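Local coordinates for protein endoglucanase (Clostridium thermocellum, PDB 2C4X) that probably takes part in cellulose breakdown within a larger cellulosomal enzyme, this piece comprising its C-terminal PKD and beta-glucan-recognising CBM44 domains, at residues A[25-30]-A[89-94]; A[113-118]-A[138-143]; A[168-173]-A[181-186]; A[235-238]-A[242-245]. The protein carries 1 engineered substitution. All blocks are in the same frame, centred on the assembly; numbering follows the deposited sequence.

Contact 1. Residues A[25-30]-A[89-94]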
loop_
_atom_site.group_PDB
_atom_site.type_symbol
_atom_site.label_atom_id
_atom_site.label_comp_id
_atom_site.label_asym_id
_atom_site.label_seq_id
_atom_site.Cartn_x
_atom_site.Cartn_y
_atom_site.Cartn_z
ATOM N N GLU A 25 18.179 -3.693 3.248
ATOM C CA GLU A 25 18.413 -2.907 4.452
ATOM C C GLU A 25 18.540 -3.872 5.630
ATOM O O GLU A 25 17.779 -4.841 5.729
ATOM C CB GLU A 25 17.243 -1.951 4.689
ATOM C CG GLU A 25 17.325 -1.176 5.991
ATOM C CD GLU A 25 16.218 -0.159 6.155
ATOM O OE1 GLU A 25 15.133 -0.332 5.561
ATOM O OE2 GLU A 25 16.442 0.824 6.892
ATOM N N ASN A 26 19.504 -3.619 6.513
ATOM C CA ASN A 26 19.637 -4.433 7.714
ATOM C C ASN A 26 18.465 -4.278 8.668
ATOM O O ASN A 26 18.051 -3.154 8.987
ATOM C CB ASN A 26 20.929 -4.125 8.457
ATOM C CG ASN A 26 22.110 -4.827 7.858
ATOM O OD1 ASN A 26 22.506 -5.903 8.311
ATOM N ND2 ASN A 26 22.658 -4.252 6.825
ATOM N N VAL A 27 17.938 -5.431 9.083
ATOM C CA VAL A 27 16.923 -5.549 10.118
ATOM C C VAL A 27 17.612 -6.183 11.324
ATOM O O VAL A 27 18.281 -7.205 11.198
ATOM C CB VAL A 27 15.753 -6.466 9.672
ATOM C CG1 VAL A 27 14.694 -6.579 10.778
ATOM C CG2 VAL A 27 15.110 -5.939 8.393
ATOM N N VAL A 28 17.478 -5.571 12.493
ATOM C CA VAL A 28 18.006 -6.190 13.694
ATOM C C VAL A 28 16.867 -6.880 14.423
ATOM O O VAL A 28 15.918 -6.229 14.848
ATOM C CB VAL A 28 18.722 -5.179 14.624
ATOM C CG1 VAL A 28 19.162 -5.871 15.921
ATOM C CG2 VAL A 28 19.915 -4.551 13.914
ATOM N N PHE A 29 16.957 -8.201 14.549
ATOM C CA PHE A 29 15.992 -8.961 15.334
ATOM C C PHE A 29 16.533 -9.097 16.742
ATOM O O PHE A 29 17.696 -9.456 16.942
ATOM C CB PHE A 29 15.741 -10.345 14.709
ATOM C CG PHE A 29 15.069 -10.283 13.362
ATOM C CD1 PHE A 29 15.827 -10.208 12.192
ATOM C CD2 PHE A 29 13.680 -10.294 13.266
ATOM C CE1 PHE A 29 15.203 -10.166 10.933
ATOM C CE2 PHE A 29 13.041 -10.232 12.024
ATOM C CZ PHE A 29 13.804 -10.170 10.852
ATOM N N ASN A 30 15.684 -8.807 17.717
ATOM C CA ASN A 30 16.118 -8.742 19.101
ATOM C C ASN A 30 15.255 -9.644 19.979
ATOM O O ASN A 30 14.122 -9.310 20.304
ATOM C CB ASN A 30 16.081 -7.282 19.574
ATOM C CG ASN A 30 16.700 -7.089 20.939
ATOM O OD1 ASN A 30 16.630 -7.965 21.797
ATOM N ND2 ASN A 30 17.310 -5.929 21.151
ATOM N N ALA A 89 6.452 -13.931 14.132
ATOM C CA ALA A 89 5.898 -12.630 13.783
ATOM C C ALA A 89 6.125 -12.386 12.297
ATOM O O ALA A 89 6.934 -13.073 11.661
ATOM C CB ALA A 89 6.528 -11.512 14.631
ATOM N N THR A 90 5.413 -11.404 11.756
ATOM C CA THR A 90 5.457 -11.100 10.337
ATOM C C THR A 90 6.245 -9.811 10.091
ATOM O O THR A 90 6.119 -8.846 10.846
ATOM C CB THR A 90 4.004 -10.981 9.773
ATOM O OG1 THR A 90 3.456 -12.294 9.603
ATOM C CG2 THR A 90 3.983 -10.279 8.439
ATOM N N ILE A 91 7.058 -9.806 9.040
ATOM C CA ILE A 91 7.747 -8.595 8.609
ATOM C C ILE A 91 7.453 -8.323 7.128
ATOM O O ILE A 91 7.545 -9.230 6.281
ATOM C CB ILE A 91 9.294 -8.682 8.892
ATOM C CG1 ILE A 91 9.987 -7.322 8.680
ATOM C CG2 ILE A 91 9.970 -9.803 8.062
ATOM C CD1 ILE A 91 11.446 -7.311 9.174
ATOM N N LYS A 92 7.092 -7.078 6.826
ATOM C CA LYS A 92 6.880 -6.656 5.450
ATOM C C LYS A 92 8.075 -5.861 4.931
ATOM O O LYS A 92 8.534 -4.907 5.562
ATOM C CB LYS A 92 5.573 -5.860 5.306
ATOM C CG LYS A 92 5.266 -5.477 3.863
ATOM C CD LYS A 92 3.968 -4.680 3.720
ATOM C CE LYS A 92 3.993 -3.884 2.418
ATOM N NZ LYS A 92 2.672 -3.275 2.109
ATOM N N VAL A 93 8.579 -6.274 3.775
ATOM C CA VAL A 93 9.727 -5.635 3.147
ATOM C C VAL A 93 9.246 -5.032 1.826
ATOM O O VAL A 93 8.591 -5.708 1.022
ATOM C CB VAL A 93 10.879 -6.649 2.897
ATOM C CG1 VAL A 93 12.112 -5.970 2.256
ATOM C CG2 VAL A 93 11.279 -7.379 4.210
ATOM N N THR A 94 9.567 -3.757 1.616
ATOM C CA THR A 94 9.178 -3.061 0.396
ATOM C C THR A 94 10.428 -2.795 -0.440
ATOM O O THR A 94 11.556 -2.846 0.071
ATOM C CB THR A 94 8.414 -1.735 0.681
ATOM O OG1 THR A 94 9.276 -0.816 1.356
ATOM C CG2 THR A 94 7.173 -1.984 1.545
#
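In the hydrophobic core of the PKD domain, where two antiparallel sheets face each other, the end of Ile-91 meets Val-27 and Phe-29. A single methyl carries the contact: Ile-91 CD1 lies 3.7 Å from Val-27 CG1, and Val-27 CG2 is only slightly farther from it, at 4.0 Å. The two side chains reach toward each other tip to tip. Ile-91 can do this because CG1 stands anti to the backbone N (chi1 -170°) and chi2 is also extended, which carries CD1 straight off the strand. No hydrogen bond joins the segments, and the CA atoms of Val-27 and Ile-91 are 9.8 Å apart, a spacing bridged by side chains alone. This is the face-to-face packing of an immunoglobulin-like beta-sandwich: strand 27-30 is the middle of a three-stranded sheet, whereas strand 84-93 runs along the border of the four-stranded one. Phe-29 adds the second wall, its CZ 4.1 Å from Ile-91 CD1 in an oblique approach. Val-27 CG1 lies over one face of that ring, 3.6 Å above its plane and displaced toward the rim. Phe-16 of strand 15-17 and Val-73 of strand 69-79 also pack on Ile-91.

Contact 2. Residues A[113-118]-A[138-143]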
loop_
_atom_site.group_PDB
_atom_site.type_symbol
_atom_site.label_atom_id
_atom_site.label_comp_id
_atom_site.label_asym_id
_atom_site.label_seq_id
_atom_site.Cartn_x
_atom_site.Cartn_y
_atom_site.Cartn_z
ATOM N N PHE A 113 -4.730 6.679 -18.712
ATOM C CA PHE A 113 -5.521 7.660 -17.967
ATOM C C PHE A 113 -5.847 8.931 -18.764
ATOM O O PHE A 113 -5.004 9.454 -19.508
ATOM C CB PHE A 113 -4.860 8.001 -16.632
ATOM C CG PHE A 113 -5.107 6.969 -15.556
ATOM C CD1 PHE A 113 -4.325 5.814 -15.480
ATOM C CD2 PHE A 113 -6.135 7.149 -14.628
ATOM C CE1 PHE A 113 -4.556 4.855 -14.488
ATOM C CE2 PHE A 113 -6.382 6.197 -13.640
ATOM C CZ PHE A 113 -5.581 5.047 -13.569
ATOM N N THR A 114 -7.084 9.404 -18.618
ATOM C CA THR A 114 -7.548 10.622 -19.298
ATOM C C THR A 114 -8.243 11.527 -18.288
ATOM O O THR A 114 -8.454 11.135 -17.146
ATOM C CB THR A 114 -8.537 10.304 -20.455
ATOM O OG1 THR A 114 -9.682 9.618 -19.942
ATOM C CG2 THR A 114 -7.888 9.430 -21.527
ATOM N N THR A 115 -8.610 12.735 -18.704
ATOM C CA THR A 115 -9.336 13.636 -17.815
ATOM C C THR A 115 -10.684 14.060 -18.401
ATOM O O THR A 115 -10.885 14.044 -19.616
ATOM C CB THR A 115 -8.508 14.885 -17.476
ATOM O OG1 THR A 115 -8.137 15.547 -18.685
ATOM C CG2 THR A 115 -7.242 14.517 -16.689
ATOM N N SER A 116 -11.608 14.417 -17.517
ATOM C CA SER A 116 -12.841 15.067 -17.912
ATOM C C SER A 116 -13.348 15.903 -16.746
ATOM O O SER A 116 -12.840 15.797 -15.625
ATOM C CB SER A 116 -13.898 14.043 -18.357
ATOM O OG SER A 116 -14.019 12.977 -17.444
ATOM N N GLY A 117 -14.340 16.741 -17.004
ATOM C CA GLY A 117 -14.898 17.544 -15.936
ATOM C C GLY A 117 -15.982 18.451 -16.419
ATOM O O GLY A 117 -16.130 18.676 -17.616
ATOM N N THR A 118 -16.740 18.977 -15.466
ATOM C CA THR A 118 -17.827 19.896 -15.738
ATOM C C THR A 118 -17.696 21.046 -14.734
ATOM O O THR A 118 -17.526 20.812 -13.535
ATOM C CB THR A 118 -19.207 19.174 -15.682
ATOM O OG1 THR A 118 -20.256 20.094 -16.002
ATOM C CG2 THR A 118 -19.474 18.546 -14.317
ATOM N N LEU A 138 1.682 10.498 -11.616
ATOM C CA LEU A 138 0.862 11.440 -12.382
ATOM C C LEU A 138 0.753 12.774 -11.666
ATOM O O LEU A 138 0.751 12.837 -10.427
ATOM C CB LEU A 138 -0.539 10.876 -12.658
ATOM C CG LEU A 138 -0.650 9.653 -13.572
ATOM C CD1 LEU A 138 -2.115 9.288 -13.835
ATOM C CD2 LEU A 138 0.109 9.864 -14.891
ATOM N N LYS A 139 0.679 13.838 -12.459
ATOM C CA LYS A 139 0.462 15.179 -11.959
ATOM C C LYS A 139 -0.811 15.685 -12.618
ATOM O O LYS A 139 -0.868 15.847 -13.839
ATOM C CB LYS A 139 1.658 16.072 -12.295
ATOM C CG LYS A 139 1.526 17.518 -11.863
ATOM C CD LYS A 139 2.727 18.323 -12.344
ATOM C CE LYS A 139 2.508 19.806 -12.149
ATOM N NZ LYS A 139 3.725 20.608 -12.487
ATOM N N TRP A 140 -1.827 15.917 -11.799
ATOM C CA TRP A 140 -3.168 16.225 -12.279
ATOM C C TRP A 140 -3.538 17.634 -11.846
ATOM O O TRP A 140 -3.745 17.895 -10.661
ATOM C CB TRP A 140 -4.150 15.181 -11.732
ATOM C CG TRP A 140 -5.631 15.368 -12.048
ATOM C CD1 TRP A 140 -6.187 15.937 -13.166
ATOM C CD2 TRP A 140 -6.731 14.926 -11.234
ATOM N NE1 TRP A 140 -7.569 15.893 -13.081
ATOM C CE2 TRP A 140 -7.926 15.279 -11.908
ATOM C CE3 TRP A 140 -6.819 14.268 -9.995
ATOM C CZ2 TRP A 140 -9.202 14.999 -11.377
ATOM C CZ3 TRP A 140 -8.090 13.985 -9.467
ATOM C CH2 TRP A 140 -9.263 14.350 -10.161
ATOM N N THR A 141 -3.595 18.544 -12.812
ATOM C CA THR A 141 -3.886 19.948 -12.525
ATOM C C THR A 141 -5.306 20.296 -12.951
ATOM O O THR A 141 -5.668 20.146 -14.116
ATOM C CB THR A 141 -2.862 20.901 -13.198
ATOM O OG1 THR A 141 -1.528 20.498 -12.851
ATOM C CG2 THR A 141 -3.080 22.349 -12.753
ATOM N N VAL A 142 -6.098 20.756 -11.985
ATOM C CA VAL A 142 -7.505 21.085 -12.204
ATOM C C VAL A 142 -7.742 22.585 -12.059
ATOM O O VAL A 142 -7.322 23.203 -11.075
ATOM C CB VAL A 142 -8.429 20.324 -11.215
ATOM C CG1 VAL A 142 -9.909 20.685 -11.450
ATOM C CG2 VAL A 142 -8.210 18.818 -11.315
ATOM N N THR A 143 -8.413 23.155 -13.056
ATOM C CA THR A 143 -8.871 24.536 -13.011
ATOM C C THR A 143 -10.395 24.514 -12.926
ATOM O O THR A 143 -11.079 24.176 -13.902
ATOM C CB THR A 143 -8.402 25.321 -14.253
ATOM O OG1 THR A 143 -7.001 25.100 -14.447
ATOM C CG2 THR A 143 -8.663 26.823 -14.093
HETATM O O HOH W 1 -9.949 16.210 -14.821
#
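Leu-138 and Phe-113 meet across the two segments with their side chains crossing at about a right angle. The touching branch of the leucine is CD1, which sits 4.1 Å from Phe-113 CB and 4.2 Å from Phe-113 CG. It therefore presses on the root of the aromatic side chain, and the ring itself extends beyond it to meet Phe-103 edge-to-face. Two residues farther along, Thr-115 and Trp-140 run past each other in opposite directions. The methyl Thr-115 CG2 is 3.9 Å from Trp-140 NE1 and equally far from Trp-140 CD1, so it lies against the pyrrole part of the indole, approaching obliquely. With chi1 of 57° the threonine hydroxyl takes the position between N and the carbonyl carbon, and OG1 bonds to the backbone O of Gly-122 while the methyl is left to pack inward. Two further contacts hold the indole. Val-142 CG2 lies over one of its faces, near the rim, and a water lying in the ring plane accepts the N-H of Trp-140 NE1 at 3.0 Å. The same water donates to Ser-116 O, also at 3.0 Å, giving the N-H of the largely buried Trp-140 a partner and tying the two segments together where no direct hydrogen bond does. Trp-140 continues onto Leu-152, Ile-233 and Val-235. Every second side chain turned inward to meet the facing sheet is the pattern of a beta-sandwich, here joining border strand 114-117 of one five-stranded sheet to strand 137-145 of the other in the CBM44 domain.

Contact 3. Residues A[168-173]-A[181-186]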
loop_
_atom_site.group_PDB
_atom_site.type_symbol
_atom_site.label_atom_id
_atom_site.label_comp_id
_atom_site.label_asym_id
_atom_site.label_seq_id
_atom_site.Cartn_x
_atom_site.Cartn_y
_atom_site.Cartn_z
ATOM N N PHE A 168 -5.039 3.238 -3.619
ATOM C CA PHE A 168 -4.643 4.456 -4.330
ATOM C C PHE A 168 -3.739 5.278 -3.419
ATOM O O PHE A 168 -3.941 5.301 -2.203
ATOM C CB PHE A 168 -5.870 5.311 -4.672
ATOM C CG PHE A 168 -6.840 4.667 -5.632
ATOM C CD1 PHE A 168 -7.681 3.624 -5.219
ATOM C CD2 PHE A 168 -6.947 5.139 -6.939
ATOM C CE1 PHE A 168 -8.598 3.040 -6.105
ATOM C CE2 PHE A 168 -7.860 4.570 -7.839
ATOM C CZ PHE A 168 -8.693 3.518 -7.420
ATOM N N ARG A 169 -2.745 5.945 -4.000
ATOM C CA ARG A 169 -1.977 6.964 -3.281
ATOM C C ARG A 169 -2.167 8.326 -3.945
ATOM O O ARG A 169 -1.885 8.498 -5.132
ATOM C CB ARG A 169 -0.489 6.594 -3.183
ATOM C CG ARG A 169 -0.200 5.521 -2.153
ATOM C CD ARG A 169 -0.331 4.113 -2.717
ATOM N NE ARG A 169 0.076 3.113 -1.724
ATOM C CZ ARG A 169 0.466 1.870 -2.007
ATOM N NH1 ARG A 169 0.516 1.447 -3.266
ATOM N NH2 ARG A 169 0.819 1.046 -1.028
ATOM N N ILE A 170 -2.659 9.287 -3.168
ATOM C CA ILE A 170 -3.060 10.584 -3.701
ATOM C C ILE A 170 -2.477 11.695 -2.838
ATOM O O ILE A 170 -2.746 11.761 -1.641
ATOM C CB ILE A 170 -4.622 10.715 -3.772
ATOM C CG1 ILE A 170 -5.251 9.477 -4.426
ATOM C CG2 ILE A 170 -5.048 11.985 -4.520
ATOM C CD1 ILE A 170 -6.776 9.361 -4.239
ATOM N N TRP A 171 -1.671 12.552 -3.454
ATOM C CA TRP A 171 -1.115 13.721 -2.785
ATOM C C TRP A 171 -2.090 14.876 -2.971
ATOM O O TRP A 171 -2.303 15.348 -4.086
ATOM C CB TRP A 171 0.255 14.071 -3.379
ATOM C CG TRP A 171 1.117 14.959 -2.515
ATOM C CD1 TRP A 171 2.070 14.553 -1.624
ATOM C CD2 TRP A 171 1.117 16.396 -2.471
ATOM N NE1 TRP A 171 2.658 15.641 -1.023
ATOM C CE2 TRP A 171 2.093 16.785 -1.524
ATOM C CE3 TRP A 171 0.384 17.390 -3.137
ATOM C CZ2 TRP A 171 2.359 18.131 -1.225
ATOM C CZ3 TRP A 171 0.647 18.728 -2.839
ATOM C CH2 TRP A 171 1.629 19.085 -1.891
ATOM N N ILE A 172 -2.686 15.326 -1.874
ATOM C CA ILE A 172 -3.709 16.369 -1.928
ATOM C C ILE A 172 -3.176 17.672 -1.318
ATOM O O ILE A 172 -2.713 17.665 -0.177
ATOM C CB ILE A 172 -5.000 15.898 -1.215
ATOM C CG1 ILE A 172 -5.531 14.620 -1.888
ATOM C CG2 ILE A 172 -6.066 16.999 -1.198
ATOM C CD1 ILE A 172 -6.358 13.725 -0.988
ATOM N N PRO A 173 -3.231 18.789 -2.081
ATOM C CA PRO A 173 -2.708 20.065 -1.595
ATOM C C PRO A 173 -3.701 20.813 -0.701
ATOM O O PRO A 173 -4.913 20.580 -0.777
ATOM C CB PRO A 173 -2.475 20.852 -2.883
ATOM C CG PRO A 173 -3.578 20.370 -3.797
ATOM C CD PRO A 173 -3.798 18.912 -3.442
ATOM N N ILE A 181 -12.991 14.331 -2.289
ATOM C CA ILE A 181 -12.245 13.577 -3.275
ATOM C C ILE A 181 -12.634 12.108 -3.099
ATOM O O ILE A 181 -12.927 11.668 -1.984
ATOM C CB ILE A 181 -10.717 13.822 -3.111
ATOM C CG1 ILE A 181 -9.929 13.215 -4.270
ATOM C CG2 ILE A 181 -10.211 13.339 -1.738
ATOM C CD1 ILE A 181 -8.539 13.806 -4.434
ATOM N N GLN A 182 -12.679 11.355 -4.194
ATOM C CA GLN A 182 -13.039 9.943 -4.093
ATOM C C GLN A 182 -12.506 9.060 -5.215
ATOM O O GLN A 182 -12.872 9.251 -6.382
ATOM C CB GLN A 182 -14.558 9.755 -3.923
ATOM C CG GLN A 182 -15.439 10.238 -5.065
ATOM C CD GLN A 182 -16.914 10.137 -4.726
ATOM O OE1 GLN A 182 -17.314 9.326 -3.885
ATOM N NE2 GLN A 182 -17.738 10.961 -5.377
ATOM N N PRO A 183 -11.667 8.066 -4.856
ATOM C CA PRO A 183 -11.363 7.001 -5.806
ATOM C C PRO A 183 -12.662 6.253 -6.075
ATOM O O PRO A 183 -13.489 6.113 -5.163
ATOM C CB PRO A 183 -10.410 6.087 -5.034
ATOM C CG PRO A 183 -9.933 6.899 -3.878
ATOM C CD PRO A 183 -11.014 7.849 -3.550
ATOM N N TYR A 184 -12.846 5.801 -7.309
ATOM C CA TYR A 184 -14.040 5.072 -7.663
ATOM C C TYR A 184 -13.760 3.991 -8.677
ATOM O O TYR A 184 -12.761 4.023 -9.405
ATOM C CB TYR A 184 -15.129 6.014 -8.199
ATOM C CG TYR A 184 -14.823 6.612 -9.559
ATOM C CD1 TYR A 184 -15.199 5.955 -10.744
ATOM C CD2 TYR A 184 -14.195 7.854 -9.662
ATOM C CE1 TYR A 184 -14.932 6.509 -11.992
ATOM C CE2 TYR A 184 -13.921 8.417 -10.900
ATOM C CZ TYR A 184 -14.286 7.745 -12.058
ATOM O OH TYR A 184 -14.013 8.337 -13.273
ATOM N N ILE A 185 -14.655 3.018 -8.696
ATOM C CA ILE A 185 -14.731 2.065 -9.792
ATOM C C ILE A 185 -16.190 1.923 -10.198
ATOM O O ILE A 185 -17.085 1.731 -9.356
ATOM C CB ILE A 185 -14.064 0.706 -9.477
ATOM C CG1 ILE A 185 -13.971 -0.130 -10.767
ATOM C CG2 ILE A 185 -14.812 -0.039 -8.358
ATOM C CD1 ILE A 185 -12.906 -1.163 -10.769
HETATM N N MSE A 186 -16.424 2.057 -11.496
HETATM C CA MSE A 186 -17.755 2.128 -12.040
HETATM C C MSE A 186 -17.943 1.082 -13.143
HETATM O O MSE A 186 -17.693 1.369 -14.317
HETATM C CB MSE A 186 -18.010 3.550 -12.563
HETATM C CG MSE A 186 -19.400 3.778 -13.118
HETATM SE SE MSE A 186 -19.783 5.670 -13.500
HETATM C CE MSE A 186 -18.215 6.057 -14.554
#
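Phe-168 presents a ring face to Pro-183, whose CB sits almost exactly over its centre. The CB-to-centroid distance is 3.6 Å, and the line between them departs from the ring normal by just 10°, the geometry of a CH-pi contact. Pro-183 CB is within 4.1 Å of all six ring carbons of Phe-168, which confirms that the overlap is central. The neighbouring corner of the pyrrolidine, Pro-183 CG, is 4.0 Å from Ile-170 CD1. Ile-170 splits its branches: while CD1 goes to the proline, CG2 touches Ile-181 CD1 at 3.9 Å. With chi1 at -48°, CG1 of Ile-170 stands beside the backbone N, which leaves CG2 anti to N. Ile-172 closes the row, meeting Ile-181 tip to tip with Ile-172 CD1 at 3.9 Å from Ile-181 CG2. The packing is wholly apolar, and the strand axes pass 9.4 Å apart at 153°, nearly antiparallel but in different sheets. Strand 165-172 is flanked in its own sheet by strands 241-251 and 211-218, and strand 178-187 by strands 229-238 and 198-203. Ile-233 and Ile-245 pack on Ile-170 and Ile-181, and Ile-215 on Ile-170 and Pro-183, all between the two sheets, one strand in from the edge of each.

Contact 4. Residues A[235-238]-A[242-245]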
loop_
_atom_site.group_PDB
_atom_site.type_symbol
_atom_site.label_atom_id
_atom_site.label_comp_id
_atom_site.label_asym_id
_atom_site.label_seq_id
_atom_site.Cartn_x
_atom_site.Cartn_y
_atom_site.Cartn_z
ATOM N N VAL A 235 -12.962 14.517 -8.070
ATOM C CA VAL A 235 -12.912 15.642 -7.137
ATOM C C VAL A 235 -14.163 16.509 -7.299
ATOM O O VAL A 235 -14.570 16.806 -8.418
ATOM C CB VAL A 235 -11.637 16.498 -7.349
ATOM C CG1 VAL A 235 -11.660 17.715 -6.476
ATOM C CG2 VAL A 235 -10.421 15.697 -7.007
ATOM N N GLN A 236 -14.776 16.888 -6.178
ATOM C CA GLN A 236 -15.870 17.853 -6.190
ATOM C C GLN A 236 -15.307 19.234 -5.873
ATOM O O GLN A 236 -14.679 19.435 -4.832
ATOM C CB GLN A 236 -16.973 17.470 -5.189
ATOM C CG GLN A 236 -18.222 18.358 -5.251
ATOM C CD GLN A 236 -19.052 18.334 -3.971
ATOM O OE1 GLN A 236 -19.071 17.343 -3.238
ATOM N NE2 GLN A 236 -19.749 19.432 -3.702
ATOM N N THR A 237 -15.529 20.180 -6.779
ATOM C CA THR A 237 -15.042 21.541 -6.600
ATOM C C THR A 237 -16.177 22.452 -6.129
ATOM O O THR A 237 -17.339 22.250 -6.498
ATOM C CB THR A 237 -14.395 22.094 -7.886
ATOM O OG1 THR A 237 -15.373 22.156 -8.933
ATOM C CG2 THR A 237 -13.220 21.196 -8.327
ATOM N N ILE A 238 -15.834 23.436 -5.301
ATOM C CA ILE A 238 -16.837 24.307 -4.685
ATOM C C ILE A 238 -16.677 25.784 -5.023
ATOM O O ILE A 238 -17.586 26.582 -4.780
ATOM C CB ILE A 238 -16.916 24.114 -3.152
ATOM C CG1 ILE A 238 -15.514 24.072 -2.534
ATOM C CG2 ILE A 238 -17.715 22.850 -2.833
ATOM C CD1 ILE A 238 -15.420 24.731 -1.164
ATOM N N GLU A 242 -7.225 27.031 -9.162
ATOM C CA GLU A 242 -6.379 26.016 -9.772
ATOM C C GLU A 242 -5.599 25.273 -8.688
ATOM O O GLU A 242 -5.056 25.893 -7.766
ATOM C CB GLU A 242 -5.425 26.651 -10.785
ATOM C CG GLU A 242 -4.657 25.650 -11.655
ATOM C CD GLU A 242 -3.720 26.335 -12.653
ATOM O OE1 GLU A 242 -3.398 27.530 -12.464
ATOM O OE2 GLU A 242 -3.304 25.676 -13.633
ATOM N N PHE A 243 -5.569 23.946 -8.797
ATOM C CA PHE A 243 -4.885 23.090 -7.829
ATOM C C PHE A 243 -4.295 21.844 -8.494
ATOM O O PHE A 243 -4.762 21.407 -9.555
ATOM C CB PHE A 243 -5.821 22.709 -6.666
ATOM C CG PHE A 243 -7.086 21.997 -7.093
ATOM C CD1 PHE A 243 -8.216 22.718 -7.478
ATOM C CD2 PHE A 243 -7.151 20.610 -7.094
ATOM C CE1 PHE A 243 -9.385 22.067 -7.869
ATOM C CE2 PHE A 243 -8.310 19.950 -7.486
ATOM C CZ PHE A 243 -9.436 20.683 -7.870
ATOM N N THR A 244 -3.273 21.269 -7.864
ATOM C CA THR A 244 -2.584 20.119 -8.434
ATOM C C THR A 244 -2.561 18.933 -7.485
ATOM O O THR A 244 -2.079 19.020 -6.350
ATOM C CB THR A 244 -1.153 20.483 -8.928
ATOM O OG1 THR A 244 -1.262 21.427 -9.998
ATOM C CG2 THR A 244 -0.425 19.248 -9.447
ATOM N N ILE A 245 -3.104 17.822 -7.974
ATOM C CA ILE A 245 -3.129 16.563 -7.242
ATOM C C ILE A 245 -2.122 15.615 -7.881
ATOM O O ILE A 245 -1.956 15.611 -9.097
ATOM C CB ILE A 245 -4.562 15.973 -7.235
ATOM C CG1 ILE A 245 -5.438 16.754 -6.248
ATOM C CG2 ILE A 245 -4.559 14.479 -6.903
ATOM C CD1 ILE A 245 -6.905 16.706 -6.560
#
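This is apolar sheet-to-sheet packing in the CBM44 domain, with Val-235 and Thr-237 on one side and Phe-243 and Ile-245 on the other. The axes of the two short strands come no nearer than 10.9 Å and run at 160°, and no hydrogen bond passes between the segments, so the side chains do the joining. Phe-243 is the hub. Its CG lies between the backbone N and the carbonyl carbon (chi1 58°), a placement that swings the ring across the gap with CZ leading. Thr-237 CG2 comes to the edge of the ring, near its plane, 3.8 Å from Phe-243 CZ and 4.0 Å from Phe-243 CE1. Val-235 approaches the same corner obliquely, its CG1 being 4.0 Å from Phe-243 CZ. Although only a few residues separate them in sequence, strands 229-238 and 241-251 belong to opposite five-stranded sheets; the chain between them thus makes a beta-arch across the sandwich rather than a hydrogen-bonded hairpin. The valine serves two partners, for its other methyl, Val-235 CG2, is 3.7 Å from Ile-245 CD1. That Ile-245 methyl also lies in the plane of the Phe-243 ring, at its edge, so the three hydrophobic side chains interlock. Thr-237 divides its character: the methyl packs on the aromatic ring, while the buried hydroxyl OG1 is hydrogen-bonded to the O of Gly-146. Outside the pair, Val-142, Ile-178 and Pro-177 pack on Phe-243, and Trp-140 and Ile-181 on Val-235.

All four contacts pack sheet on sheet, but in two separate sandwiches. Contact 1 belongs to the PKD domain, its centre 30 to 39 Å from the others; contacts 2, 3 and 4 pair the same two five-stranded CBM44 sheets, centres 9 to 12 Å apart. Contacts 2 and 4 are continuous through neighbouring strands 137-145 and 241-251, where Trp-140 N lies 2.7 Å from Ile-245 O, a probable hydrogen bond. Contacts 3 and 4 merge by packing, with Ile-181 CD1 3.7 Å from Val-235 CG2. Touching residues are all buried in contacts 1, 3 and 4, whereas Thr-115 of contact 2 is partly exposed. Contacts 2 and 4 both set a threonine methyl against an aromatic ring, its hydroxyl bonded elsewhere; contact 2 alone has a bridging water.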